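Local structure of pyruvate carboxylase protein (Rhizobium etli, 2QF7) at residues K968-L972 with D973-K977. The protein is a four-chain, multidomain biotin-dependent carboxylase whose chain combines an ATP-grasp region, a TIM-barrel domain and a biotin-carrier segment. Residues are numbered along the deposited sequence; the frame is centred on the assembly and turned at random.
Sequences KEADL and DAERK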
loop_
_atom_site.group_PDB
_atom_site.type_symbol
_atom_site.label_atom_id
_atom_site.label_comp_id
_atom_site.label_asym_id
_atom_site.label_seq_id
_atom_site.Cartn_x
_atom_site.Cartn_y
_atom_site.Cartn_z
ATOM N N LYS A 968 28.617 33.172 37.593
ATOM C CA LYS A 968 29.600 34.250 37.475
ATOM C C LYS A 968 29.120 35.331 36.488
ATOM O O LYS A 968 28.043 35.965 36.679
ATOM C CB LYS A 968 31.024 33.702 37.190
ATOM C CG LYS A 968 31.483 32.561 38.165
ATOM C CD LYS A 968 31.833 33.175 39.569
ATOM C CE LYS A 968 32.327 32.070 40.525
ATOM N NZ LYS A 968 33.500 31.304 39.995
ATOM N N GLU A 969 29.901 35.548 35.455
ATOM C CA GLU A 969 29.462 36.280 34.303
ATOM C C GLU A 969 29.676 35.223 33.232
ATOM O O GLU A 969 30.673 34.493 33.285
ATOM C CB GLU A 969 30.412 37.443 34.061
ATOM C CG GLU A 969 29.708 38.746 33.786
ATOM C CD GLU A 969 30.703 39.833 33.458
ATOM O OE1 GLU A 969 30.328 41.016 33.594
ATOM O OE2 GLU A 969 31.850 39.507 33.055
ATOM N N ALA A 970 28.745 35.098 32.290
ATOM C CA ALA A 970 28.983 34.230 31.160
ATOM C C ALA A 970 29.991 34.918 30.259
ATOM O O ALA A 970 30.041 36.150 30.210
ATOM C CB ALA A 970 27.677 33.972 30.405
ATOM N N ASP A 971 30.805 34.139 29.554
ATOM C CA ASP A 971 31.754 34.712 28.584
ATOM C C ASP A 971 31.007 34.752 27.233
ATOM O O ASP A 971 30.979 33.757 26.489
ATOM C CB ASP A 971 33.018 33.857 28.527
ATOM C CG ASP A 971 34.087 34.418 27.579
ATOM O OD1 ASP A 971 33.793 35.327 26.767
ATOM O OD2 ASP A 971 35.228 33.904 27.636
ATOM N N LEU A 972 30.372 35.889 26.948
ATOM C CA LEU A 972 29.443 35.967 25.811
ATOM C C LEU A 972 30.132 35.870 24.442
ATOM O O LEU A 972 29.570 35.284 23.527
ATOM C CB LEU A 972 28.502 37.198 25.894
ATOM C CG LEU A 972 27.584 37.383 27.113
ATOM C CD1 LEU A 972 26.841 38.756 27.065
ATOM C CD2 LEU A 972 26.569 36.257 27.262
ATOM N N ASP A 973 31.346 36.405 24.298
ATOM C CA ASP A 973 32.042 36.278 23.017
ATOM C C ASP A 973 32.440 34.825 22.753
ATOM O O ASP A 973 32.422 34.385 21.616
ATOM C CB ASP A 973 33.271 37.217 22.917
ATOM C CG ASP A 973 32.890 38.711 22.969
ATOM O OD1 ASP A 973 31.733 39.085 22.663
ATOM O OD2 ASP A 973 33.757 39.535 23.334
ATOM N N ALA A 974 32.811 34.084 23.800
ATOM C CA ALA A 974 33.123 32.654 23.654
ATOM C C ALA A 974 31.887 31.796 23.407
ATOM O O ALA A 974 31.942 30.852 22.605
ATOM C CB ALA A 974 33.888 32.125 24.854
ATOM N N GLU A 975 30.787 32.088 24.113
ATOM C CA GLU A 975 29.529 31.374 23.857
ATOM C C GLU A 975 29.024 31.601 22.430
ATOM O O GLU A 975 28.534 30.674 21.779
ATOM C CB GLU A 975 28.442 31.717 24.898
ATOM C CG GLU A 975 28.904 31.334 26.290
ATOM C CD GLU A 975 27.840 30.694 27.138
ATOM O OE1 GLU A 975 26.764 30.326 26.607
ATOM O OE2 GLU A 975 28.096 30.539 28.351
ATOM N N ARG A 976 29.154 32.829 21.947
ATOM C CA ARG A 976 28.803 33.169 20.565
ATOM C C ARG A 976 29.616 32.324 19.545
ATOM O O ARG A 976 29.066 31.799 18.580
ATOM C CB ARG A 976 29.027 34.662 20.317
ATOM C CG ARG A 976 28.635 35.150 18.922
ATOM C CD ARG A 976 27.367 35.856 19.061
ATOM N NE ARG A 976 26.742 36.351 17.837
ATOM C CZ ARG A 976 26.035 37.469 17.835
ATOM N NH1 ARG A 976 25.972 38.186 18.947
ATOM N NH2 ARG A 976 25.415 37.878 16.744
ATOM N N LYS A 977 30.914 32.178 19.772
ATOM C CA LYS A 977 31.742 31.369 18.869
ATOM C C LYS A 977 31.342 29.874 18.898
ATOM O O LYS A 977 31.385 29.213 17.876
ATOM C CB LYS A 977 33.230 31.554 19.185
ATOM C CG LYS A 977 33.749 32.976 18.904
ATOM C CD LYS A 977 35.263 33.103 19.187
HETATM O O HOH W 1 32.610 38.189 26.178
#
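The flat carboxylate of D971 has the methyl of A974 over one face, with A974 CB 3.6 Å from D971 CG. This is a worked example of helix N-capping: D971 precedes helix 972-983, and A974 N, above that same face, gives D971 OD1 a weak hydrogen bond of 3.4 Å. Water 1 approaches much closer to the carboxylate plane, slightly on the opposite side; it donates to D971 OD1 and accepts from D973 N at 2.9 Å, so OD1 serves two first-turn amides, one of them indirectly. With D971 CG anti to the backbone N (chi1 -178°), CG lies beside the carbonyl carbon, which brings the acid alongside the first turn, where the N-terminal dipole would probably favour its charged form. The E975 carboxylate is approached from one face by the A970 methyl, set off beyond the OE2 end, with A970 CB 4.0 Å from E975 OE2. L972, E975 and R976 all touch helix 989-997; the R976 guanidinium forms salt bridges with E980 and D989 and a hydrogen bond to V987 O. Main-chain bonding takes over from the cap: R976 N reaches L972 O at 2.9 Å, and E975 N donates to D971 O, also at 2.9 Å, with an N-H...O angle of 165°.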